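Local coordinates for protein MHP1 (Microbacterium liquefaciens, PDB 2JLN) that carries 5-aryl-substituted hydantoins, such as 5-benzyl and 5-indolylmethyl hydantoin, into the cell by sodium-dependent symport across the membrane, at residues V27-A38 and I161-S172; V223-K232 and A316-Y324. One frame throughout, in Å; residues are numbered along the deposited sequence.

Contact 1: V27-A38 and I161-S172. With NA (sodium ion), chain B.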
loop_
_atom_site.group_PDB
_atom_site.type_symbol
_atom_site.label_atom_id
_atom_site.label_comp_id
_atom_site.label_asym_id
_atom_site.label_seq_id
_atom_site.Cartn_x
_atom_site.Cartn_y
_atom_site.Cartn_z
ATOM N N VAL A 27 3.091 -15.496 -8.452
ATOM C CA VAL A 27 3.567 -14.189 -8.896
ATOM C C VAL A 27 5.089 -14.148 -8.912
ATOM O O VAL A 27 5.732 -14.200 -7.866
ATOM C CB VAL A 27 3.035 -13.085 -7.985
ATOM C CG1 VAL A 27 3.935 -11.881 -8.036
ATOM C CG2 VAL A 27 1.624 -12.725 -8.381
ATOM N N GLY A 28 5.667 -14.081 -10.104
ATOM C CA GLY A 28 7.114 -13.983 -10.244
ATOM C C GLY A 28 7.537 -12.538 -10.356
ATOM O O GLY A 28 6.732 -11.636 -10.111
ATOM N N PRO A 29 8.802 -12.297 -10.699
ATOM C CA PRO A 29 9.295 -10.892 -10.782
ATOM C C PRO A 29 8.749 -9.943 -11.890
ATOM O O PRO A 29 8.575 -8.769 -11.613
ATOM C CB PRO A 29 10.819 -11.045 -10.848
ATOM C CG PRO A 29 11.061 -12.361 -10.077
ATOM C CD PRO A 29 9.882 -13.260 -10.429
ATOM N N PHE A 30 8.474 -10.420 -13.095
ATOM C CA PHE A 30 7.947 -9.527 -14.128
ATOM C C PHE A 30 6.523 -9.101 -13.798
ATOM O O PHE A 30 6.096 -7.997 -14.126
ATOM C CB PHE A 30 7.993 -10.171 -15.530
ATOM C CG PHE A 30 6.955 -9.619 -16.490
ATOM C CD1 PHE A 30 7.269 -8.554 -17.352
ATOM C CD2 PHE A 30 5.652 -10.159 -16.528
ATOM C CE1 PHE A 30 6.303 -8.036 -18.240
ATOM C CE2 PHE A 30 4.671 -9.647 -17.413
ATOM C CZ PHE A 30 4.994 -8.586 -18.264
ATOM N N SER A 31 5.786 -9.994 -13.162
ATOM C CA SER A 31 4.369 -9.785 -12.953
ATOM C C SER A 31 4.193 -8.780 -11.834
ATOM O O SER A 31 3.283 -7.951 -11.864
ATOM C CB SER A 31 3.688 -11.118 -12.608
ATOM O OG SER A 31 2.336 -11.163 -13.053
ATOM N N LEU A 32 5.086 -8.859 -10.851
ATOM C CA LEU A 32 5.061 -7.958 -9.700
ATOM C C LEU A 32 5.362 -6.523 -10.138
ATOM O O LEU A 32 4.734 -5.595 -9.658
ATOM C CB LEU A 32 6.036 -8.424 -8.618
ATOM C CG LEU A 32 5.962 -7.648 -7.310
ATOM C CD1 LEU A 32 4.583 -7.767 -6.659
ATOM C CD2 LEU A 32 7.072 -8.081 -6.351
ATOM N N ALA A 33 6.306 -6.332 -11.055
ATOM C CA ALA A 33 6.494 -5.014 -11.654
ATOM C C ALA A 33 5.221 -4.528 -12.364
ATOM O O ALA A 33 4.893 -3.351 -12.333
ATOM C CB ALA A 33 7.657 -5.016 -12.602
ATOM N N ALA A 34 4.492 -5.444 -12.990
ATOM C CA ALA A 34 3.337 -5.071 -13.802
ATOM C C ALA A 34 2.154 -4.740 -12.916
ATOM O O ALA A 34 1.208 -4.103 -13.338
ATOM C CB ALA A 34 2.983 -6.194 -14.749
ATOM N N ILE A 35 2.200 -5.211 -11.682
ATOM C CA ILE A 35 1.169 -4.884 -10.715
ATOM C C ILE A 35 1.497 -3.508 -10.115
ATOM O O ILE A 35 0.599 -2.677 -9.941
ATOM C CB ILE A 35 1.084 -5.962 -9.592
ATOM C CG1 ILE A 35 0.801 -7.342 -10.185
ATOM C CG2 ILE A 35 0.065 -5.577 -8.496
ATOM C CD1 ILE A 35 1.088 -8.479 -9.223
ATOM N N TRP A 36 2.776 -3.262 -9.818
ATOM C CA TRP A 36 3.203 -1.971 -9.290
ATOM C C TRP A 36 3.077 -0.826 -10.291
ATOM O O TRP A 36 2.843 0.313 -9.904
ATOM C CB TRP A 36 4.613 -2.059 -8.745
ATOM C CG TRP A 36 4.609 -2.527 -7.350
ATOM C CD1 TRP A 36 4.355 -3.793 -6.904
ATOM C CD2 TRP A 36 4.834 -1.738 -6.195
ATOM N NE1 TRP A 36 4.418 -3.844 -5.534
ATOM C CE2 TRP A 36 4.710 -2.590 -5.074
ATOM C CE3 TRP A 36 5.115 -0.386 -5.992
ATOM C CZ2 TRP A 36 4.868 -2.138 -3.772
ATOM C CZ3 TRP A 36 5.266 0.070 -4.695
ATOM C CH2 TRP A 36 5.141 -0.807 -3.597
ATOM N N PHE A 37 3.209 -1.132 -11.578
ATOM C CA PHE A 37 3.000 -0.112 -12.590
ATOM C C PHE A 37 1.542 0.316 -12.577
ATOM O O PHE A 37 1.252 1.501 -12.555
ATOM C CB PHE A 37 3.436 -0.552 -13.991
ATOM C CG PHE A 37 3.208 0.493 -15.053
ATOM C CD1 PHE A 37 1.932 0.722 -15.566
ATOM C CD2 PHE A 37 4.267 1.253 -15.545
ATOM C CE1 PHE A 37 1.715 1.705 -16.541
ATOM C CE2 PHE A 37 4.064 2.236 -16.536
ATOM C CZ PHE A 37 2.787 2.459 -17.027
ATOM N N ALA A 38 0.610 -0.618 -12.581
ATOM C CA ALA A 38 -0.793 -0.211 -12.594
ATOM C C ALA A 38 -1.291 0.298 -11.225
ATOM O O ALA A 38 -2.187 1.141 -11.175
ATOM C CB ALA A 38 -1.680 -1.320 -13.129
ATOM N N ILE A 161 -5.494 -12.686 -5.557
ATOM C CA ILE A 161 -4.427 -12.215 -6.419
ATOM C C ILE A 161 -4.519 -12.650 -7.891
ATOM O O ILE A 161 -3.821 -12.083 -8.735
ATOM C CB ILE A 161 -3.042 -12.569 -5.855
ATOM C CG1 ILE A 161 -2.081 -11.398 -6.055
ATOM C CG2 ILE A 161 -2.498 -13.846 -6.487
ATOM C CD1 ILE A 161 -0.695 -11.844 -6.263
ATOM N N THR A 162 -5.359 -13.638 -8.212
ATOM C CA THR A 162 -5.486 -14.113 -9.607
ATOM C C THR A 162 -6.027 -13.032 -10.546
ATOM O O THR A 162 -5.495 -12.799 -11.634
ATOM C CB THR A 162 -6.409 -15.337 -9.734
ATOM O OG1 THR A 162 -6.070 -16.305 -8.736
ATOM C CG2 THR A 162 -6.262 -15.962 -11.107
ATOM N N PHE A 163 -7.099 -12.380 -10.112
ATOM C CA PHE A 163 -7.634 -11.225 -10.828
ATOM C C PHE A 163 -6.693 -10.001 -10.811
ATOM O O PHE A 163 -6.318 -9.501 -11.860
ATOM C CB PHE A 163 -9.017 -10.844 -10.290
ATOM C CG PHE A 163 -9.442 -9.468 -10.680
ATOM C CD1 PHE A 163 -10.047 -9.242 -11.922
ATOM C CD2 PHE A 163 -9.217 -8.382 -9.815
ATOM C CE1 PHE A 163 -10.430 -7.950 -12.307
ATOM C CE2 PHE A 163 -9.603 -7.085 -10.184
ATOM C CZ PHE A 163 -10.209 -6.862 -11.439
ATOM N N ILE A 164 -6.329 -9.506 -9.633
ATOM C CA ILE A 164 -5.395 -8.388 -9.584
ATOM C C ILE A 164 -4.316 -8.581 -10.641
ATOM O O ILE A 164 -4.061 -7.697 -11.422
ATOM C CB ILE A 164 -4.700 -8.214 -8.198
ATOM C CG1 ILE A 164 -5.685 -7.728 -7.125
ATOM C CG2 ILE A 164 -3.478 -7.281 -8.304
ATOM C CD1 ILE A 164 -5.193 -7.973 -5.701
ATOM N N ARG A 165 -3.688 -9.742 -10.691
ATOM C CA ARG A 165 -2.509 -9.870 -11.531
ATOM C C ARG A 165 -2.843 -9.872 -13.008
ATOM O O ARG A 165 -2.107 -9.329 -13.813
ATOM C CB ARG A 165 -1.717 -11.106 -11.163
ATOM C CG ARG A 165 -0.725 -11.545 -12.211
ATOM C CD ARG A 165 0.075 -12.723 -11.654
ATOM N NE ARG A 165 0.645 -13.604 -12.679
ATOM C CZ ARG A 165 0.147 -14.797 -13.002
ATOM N NH1 ARG A 165 -0.947 -15.256 -12.389
ATOM N NH2 ARG A 165 0.747 -15.529 -13.935
ATOM N N TRP A 166 -3.961 -10.468 -13.380
ATOM C CA TRP A 166 -4.296 -10.496 -14.794
ATOM C C TRP A 166 -4.836 -9.150 -15.265
ATOM O O TRP A 166 -4.498 -8.684 -16.340
ATOM C CB TRP A 166 -5.200 -11.692 -15.128
ATOM C CG TRP A 166 -4.364 -12.962 -15.196
ATOM C CD1 TRP A 166 -4.412 -14.035 -14.338
ATOM C CD2 TRP A 166 -3.299 -13.252 -16.137
ATOM N NE1 TRP A 166 -3.462 -14.975 -14.700
ATOM C CE2 TRP A 166 -2.771 -14.518 -15.798
ATOM C CE3 TRP A 166 -2.754 -12.568 -17.235
ATOM C CZ2 TRP A 166 -1.729 -15.113 -16.526
ATOM C CZ3 TRP A 166 -1.719 -13.160 -17.946
ATOM C CH2 TRP A 166 -1.221 -14.415 -17.591
ATOM N N MET A 167 -5.629 -8.515 -14.419
ATOM C CA MET A 167 -6.191 -7.203 -14.676
ATOM C C MET A 167 -5.134 -6.104 -14.783
ATOM O O MET A 167 -5.280 -5.199 -15.579
ATOM C CB MET A 167 -7.201 -6.886 -13.569
ATOM C CG MET A 167 -7.132 -5.473 -13.006
ATOM S SD MET A 167 -8.476 -4.408 -13.573
ATOM C CE MET A 167 -8.315 -4.605 -15.363
ATOM N N ASN A 168 -4.072 -6.171 -13.983
ATOM C CA ASN A 168 -3.039 -5.134 -14.000
ATOM C C ASN A 168 -2.085 -5.331 -15.172
ATOM O O ASN A 168 -1.476 -4.379 -15.655
ATOM C CB ASN A 168 -2.222 -5.103 -12.697
ATOM C CG ASN A 168 -2.914 -4.337 -11.565
ATOM O OD1 ASN A 168 -4.145 -4.393 -11.387
ATOM N ND2 ASN A 168 -2.111 -3.640 -10.770
ATOM N N VAL A 169 -1.926 -6.567 -15.628
ATOM C CA VAL A 169 -1.050 -6.798 -16.772
ATOM C C VAL A 169 -1.694 -6.308 -18.067
ATOM O O VAL A 169 -1.010 -5.778 -18.936
ATOM C CB VAL A 169 -0.639 -8.264 -16.918
ATOM C CG1 VAL A 169 0.294 -8.403 -18.098
ATOM C CG2 VAL A 169 0.050 -8.722 -15.657
ATOM N N PHE A 170 -3.007 -6.468 -18.194
ATOM C CA PHE A 170 -3.685 -5.925 -19.365
ATOM C C PHE A 170 -3.944 -4.434 -19.240
ATOM O O PHE A 170 -3.847 -3.737 -20.233
ATOM C CB PHE A 170 -4.922 -6.734 -19.779
ATOM C CG PHE A 170 -4.574 -8.116 -20.307
ATOM C CD1 PHE A 170 -5.190 -9.270 -19.792
ATOM C CD2 PHE A 170 -3.585 -8.267 -21.291
ATOM C CE1 PHE A 170 -4.837 -10.539 -20.261
ATOM C CE2 PHE A 170 -3.229 -9.532 -21.762
ATOM C CZ PHE A 170 -3.856 -10.669 -21.243
ATOM N N ALA A 171 -4.203 -3.933 -18.036
ATOM C CA ALA A 171 -4.328 -2.477 -17.841
ATOM C C ALA A 171 -3.022 -1.704 -18.110
ATOM O O ALA A 171 -3.029 -0.629 -18.719
ATOM C CB ALA A 171 -4.873 -2.141 -16.446
ATOM N N SER A 172 -1.902 -2.251 -17.674
ATOM C CA SER A 172 -0.651 -1.514 -17.776
ATOM C C SER A 172 -0.382 -0.788 -19.098
ATOM O O SER A 172 -0.194 0.435 -19.093
ATOM C CB SER A 172 0.532 -2.378 -17.369
ATOM O OG SER A 172 0.731 -2.182 -15.986
HETATM NA NA NA B . -4.520 2.261 -10.763
#
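Val27, ahead of the helix that begins at Pro29, sets CG2 against both CD1 of Ile161 and CD of Arg165, its side chain and the arginine's running antiparallel alongside each other. One turn on, Ser31 OG lies at the edge of the Arg165 guanidinium, in its plane, and takes a weak, bent hydrogen bond from Arg165 NE at 3.0 Å. The arginine arrives as an extended chain, CG anti to its own backbone N (chi1 163°). Ala34 then brings CB to within 4.0 Å of Val169 CG2, near where the helix axes pass 8.2 Å apart at 70°. CG2 of Ile35 meets Ile164 CG2 at 3.9 Å, the two side chains at about a right angle, while Ile35 O receives ND2 of Asn168 at 3.0 Å, in the carbonyl plane and on a lone pair. Beyond it the Phe37 ring is met obliquely by Ser172 OG, a hydroxyl that donates back to Asn168 O within its own helix. Ala38 CB rests against the Asn168 amide, and the carbonyl O of Ala38 binds the sodium ion at 2.6 Å, with Ile41, Ala309, Ser312 and Thr313 completing the site; main-chain ligands from transmembrane helix 1, Ala38 and Ile41, are as expected for LeuT-fold sodium symporters. Helix 242-278 also packs against helix 29-40, touching Leu32, Trp36 and Phe37, whereas Ile164 of helix 160-190 turns to helix 314-329.

Contact 2: V223-K232 and A316-Y324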
loop_
_atom_site.group_PDB
_atom_site.type_symbol
_atom_site.label_atom_id
_atom_site.label_comp_id
_atom_site.label_asym_id
_atom_site.label_seq_id
_atom_site.Cartn_x
_atom_site.Cartn_y
_atom_site.Cartn_z
ATOM N N VAL A 223 0.808 0.801 2.399
ATOM C CA VAL A 223 1.077 -0.351 1.539
ATOM C C VAL A 223 2.428 -1.007 1.845
ATOM O O VAL A 223 2.539 -2.221 1.842
ATOM C CB VAL A 223 1.032 0.065 0.070
ATOM C CG1 VAL A 223 1.998 -0.762 -0.737
ATOM C CG2 VAL A 223 -0.375 -0.045 -0.445
ATOM N N VAL A 224 3.445 -0.200 2.118
ATOM C CA VAL A 224 4.762 -0.710 2.481
ATOM C C VAL A 224 4.790 -1.397 3.836
ATOM O O VAL A 224 5.489 -2.386 4.034
ATOM C CB VAL A 224 5.817 0.409 2.481
ATOM C CG1 VAL A 224 6.936 0.101 3.486
ATOM C CG2 VAL A 224 6.371 0.595 1.070
ATOM N N VAL A 225 4.030 -0.875 4.775
ATOM C CA VAL A 225 3.967 -1.474 6.095
ATOM C C VAL A 225 3.160 -2.794 6.130
ATOM O O VAL A 225 3.203 -3.543 7.113
ATOM C CB VAL A 225 3.494 -0.427 7.114
ATOM C CG1 VAL A 225 2.583 -1.012 8.164
ATOM C CG2 VAL A 225 4.702 0.240 7.723
ATOM N N SER A 226 2.462 -3.113 5.043
ATOM C CA SER A 226 1.735 -4.382 4.999
ATOM C C SER A 226 1.697 -5.098 3.629
ATOM O O SER A 226 0.696 -5.765 3.313
ATOM C CB SER A 226 0.309 -4.201 5.543
ATOM O OG SER A 226 -0.490 -3.426 4.657
ATOM N N ILE A 227 2.766 -5.001 2.831
ATOM C CA ILE A 227 2.800 -5.778 1.595
ATOM C C ILE A 227 2.549 -7.264 1.826
ATOM O O ILE A 227 1.981 -7.897 0.960
ATOM C CB ILE A 227 4.087 -5.636 0.731
ATOM C CG1 ILE A 227 5.213 -5.035 1.531
ATOM C CG2 ILE A 227 3.810 -4.835 -0.552
ATOM C CD1 ILE A 227 5.612 -5.878 2.643
ATOM N N HIS A 228 2.954 -7.830 2.958
ATOM C CA HIS A 228 2.690 -9.245 3.197
ATOM C C HIS A 228 1.486 -9.754 2.398
ATOM O O HIS A 228 1.536 -10.813 1.762
ATOM C CB HIS A 228 2.363 -9.521 4.652
ATOM C CG HIS A 228 3.419 -9.103 5.611
ATOM N ND1 HIS A 228 3.731 -7.784 5.845
ATOM C CD2 HIS A 228 4.194 -9.831 6.447
ATOM C CE1 HIS A 228 4.664 -7.716 6.777
ATOM N NE2 HIS A 228 4.964 -8.944 7.157
ATOM N N ASP A 229 0.391 -9.007 2.445
ATOM C CA ASP A 229 -0.849 -9.524 1.897
ATOM C C ASP A 229 -0.817 -9.737 0.358
ATOM O O ASP A 229 -1.645 -10.432 -0.202
ATOM C CB ASP A 229 -2.037 -8.700 2.425
ATOM C CG ASP A 229 -2.099 -8.688 3.988
ATOM O OD1 ASP A 229 -1.404 -9.533 4.607
ATOM O OD2 ASP A 229 -2.827 -7.854 4.615
ATOM N N ILE A 230 0.186 -9.191 -0.311
ATOM C CA ILE A 230 0.373 -9.385 -1.749
ATOM C C ILE A 230 1.522 -10.355 -2.061
ATOM O O ILE A 230 1.434 -11.208 -2.925
ATOM C CB ILE A 230 0.728 -8.053 -2.426
ATOM C CG1 ILE A 230 -0.356 -7.017 -2.158
ATOM C CG2 ILE A 230 0.932 -8.246 -3.908
ATOM C CD1 ILE A 230 -0.277 -5.809 -3.074
ATOM N N VAL A 231 2.598 -10.207 -1.319
ATOM C CA VAL A 231 3.876 -10.782 -1.651
ATOM C C VAL A 231 4.125 -12.154 -1.009
ATOM O O VAL A 231 5.057 -12.868 -1.396
ATOM C CB VAL A 231 4.941 -9.763 -1.273
ATOM C CG1 VAL A 231 5.937 -10.335 -0.302
ATOM C CG2 VAL A 231 5.552 -9.198 -2.518
ATOM N N LYS A 232 3.281 -12.524 -0.046
ATOM C CA LYS A 232 3.209 -13.892 0.464
ATOM C C LYS A 232 2.815 -14.826 -0.659
ATOM O O LYS A 232 2.708 -16.019 -0.456
ATOM C CB LYS A 232 2.115 -14.008 1.525
ATOM C CG LYS A 232 0.735 -13.941 0.905
ATOM C CD LYS A 232 -0.379 -14.048 1.909
ATOM C CE LYS A 232 -1.726 -14.200 1.190
ATOM N NZ LYS A 232 -2.447 -15.442 1.613
ATOM N N ALA A 316 -6.317 -3.976 -4.399
ATOM C CA ALA A 316 -5.042 -4.467 -3.930
ATOM C C ALA A 316 -4.508 -3.669 -2.740
ATOM O O ALA A 316 -3.969 -4.255 -1.810
ATOM C CB ALA A 316 -4.034 -4.496 -5.075
ATOM N N ALA A 317 -4.671 -2.347 -2.744
ATOM C CA ALA A 317 -4.078 -1.529 -1.683
ATOM C C ALA A 317 -4.973 -1.327 -0.449
ATOM O O ALA A 317 -4.469 -1.146 0.655
ATOM C CB ALA A 317 -3.624 -0.204 -2.232
ATOM N N ASN A 318 -6.293 -1.382 -0.620
ATOM C CA ASN A 318 -7.201 -0.985 0.453
ATOM C C ASN A 318 -8.151 -2.062 0.978
ATOM O O ASN A 318 -8.634 -1.965 2.099
ATOM C CB ASN A 318 -8.022 0.235 0.017
ATOM C CG ASN A 318 -7.172 1.487 -0.172
ATOM O OD1 ASN A 318 -6.199 1.707 0.541
ATOM N ND2 ASN A 318 -7.550 2.315 -1.135
ATOM N N LEU A 319 -8.453 -3.080 0.179
ATOM C CA LEU A 319 -9.484 -4.054 0.580
ATOM C C LEU A 319 -8.937 -5.407 1.020
ATOM O O LEU A 319 -9.461 -5.998 1.950
ATOM C CB LEU A 319 -10.508 -4.261 -0.533
ATOM C CG LEU A 319 -11.793 -4.923 -0.070
ATOM C CD1 LEU A 319 -12.526 -4.008 0.897
ATOM C CD2 LEU A 319 -12.623 -5.178 -1.282
ATOM N N LEU A 320 -7.899 -5.888 0.335
ATOM C CA LEU A 320 -7.171 -7.094 0.728
ATOM C C LEU A 320 -6.842 -7.142 2.212
ATOM O O LEU A 320 -7.096 -8.154 2.856
ATOM C CB LEU A 320 -5.849 -7.218 -0.030
ATOM C CG LEU A 320 -5.844 -7.921 -1.374
ATOM C CD1 LEU A 320 -4.418 -8.086 -1.850
ATOM C CD2 LEU A 320 -6.536 -9.270 -1.227
ATOM N N SER A 321 -6.266 -6.073 2.759
ATOM C CA SER A 321 -5.760 -6.163 4.123
ATOM C C SER A 321 -6.788 -6.122 5.239
ATOM O O SER A 321 -6.549 -6.682 6.299
ATOM C CB SER A 321 -4.659 -5.151 4.382
ATOM O OG SER A 321 -3.597 -5.358 3.464
ATOM N N PRO A 322 -7.920 -5.444 5.049
ATOM C CA PRO A 322 -8.835 -5.703 6.165
ATOM C C PRO A 322 -9.509 -7.094 6.069
ATOM O O PRO A 322 -9.796 -7.724 7.105
ATOM C CB PRO A 322 -9.850 -4.548 6.062
ATOM C CG PRO A 322 -9.682 -4.018 4.687
ATOM C CD PRO A 322 -8.217 -4.156 4.415
ATOM N N ALA A 323 -9.752 -7.568 4.846
ATOM C CA ALA A 323 -10.232 -8.930 4.654
ATOM C C ALA A 323 -9.399 -9.942 5.471
ATOM O O ALA A 323 -9.944 -10.625 6.322
ATOM C CB ALA A 323 -10.274 -9.304 3.171
ATOM N N TYR A 324 -8.095 -10.035 5.245
ATOM C CA TYR A 324 -7.288 -10.990 6.002
ATOM C C TYR A 324 -7.247 -10.750 7.518
ATOM O O TYR A 324 -6.985 -11.705 8.279
ATOM C CB TYR A 324 -5.854 -11.041 5.505
ATOM C CG TYR A 324 -5.663 -11.754 4.208
ATOM C CD1 TYR A 324 -5.193 -11.072 3.108
ATOM C CD2 TYR A 324 -5.916 -13.108 4.081
ATOM C CE1 TYR A 324 -4.998 -11.703 1.905
ATOM C CE2 TYR A 324 -5.711 -13.761 2.878
ATOM C CZ TYR A 324 -5.254 -13.040 1.791
ATOM O OH TYR A 324 -5.032 -13.608 0.563
#
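Asp229 and Tyr324 lie alongside, pointing opposite ways, the carboxylate and ring planes 54° apart, with Asp229 CG 4.0 Å from Tyr324 CD1. The same carboxylate accepts a hydrogen bond from Ser321 OG, 2.9 Å from Asp229 OD2; the hydroxyl comes in on the anti side, 20° out of the carboxylate plane. OD1 is taken by the backbone N of Phe90, so both oxygens are engaged and the group is held against turning. Lys232 meets Tyr324 from the opposite direction, bending at chi4 (123°) to bring Lys232 NZ to 3.3 Å from Tyr324 OH in a weak hydrogen bond; NZ has a second weak partner in Thr20. The polar row joins transmembrane helix 6, interrupted around Val225 to Ile227 as befits the broken helix 6 of the LeuT-like fold of the APC superfamily, to transmembrane helix 8, itself kinked around Ser321 and Pro322 and bearing the substrate-binding Asn318. An alanine in place of Tyr324 is likely to open a gap beside Asp229 and leave Lys232 without its phenolic mate. Apolar contacts flank the row: Ile230 CG1 lies 4.2 Å from Leu320 CD1, and farther along Val223 CG2 approaches Ala317 CB at 3.7 Å.

How the contacts relate
Both segments of contact 1 precede those of contact 2 in the sequence, and all four belong to the same permease fold. The contact centres lie about 15 Å apart, yet they meet directly: Ile164 CD1 packs 3.7 Å from Ala316 CB and also reaches Leu320, while Trp36 touches Val223. Helix 160-190 thus packs against helix 314-329 through Ile164, and helix 29-40 borders the broken segment 223-232. Contact 1 ends at the sodium ion, and contact 2 carries Asn318 of the substrate site; transmembrane helix 8, made of helices 296-311 and 314-329, contributes to both. Such sharing of helices illustrates a general principle of symport and is consistent with sodium binding affecting hydantoin binding.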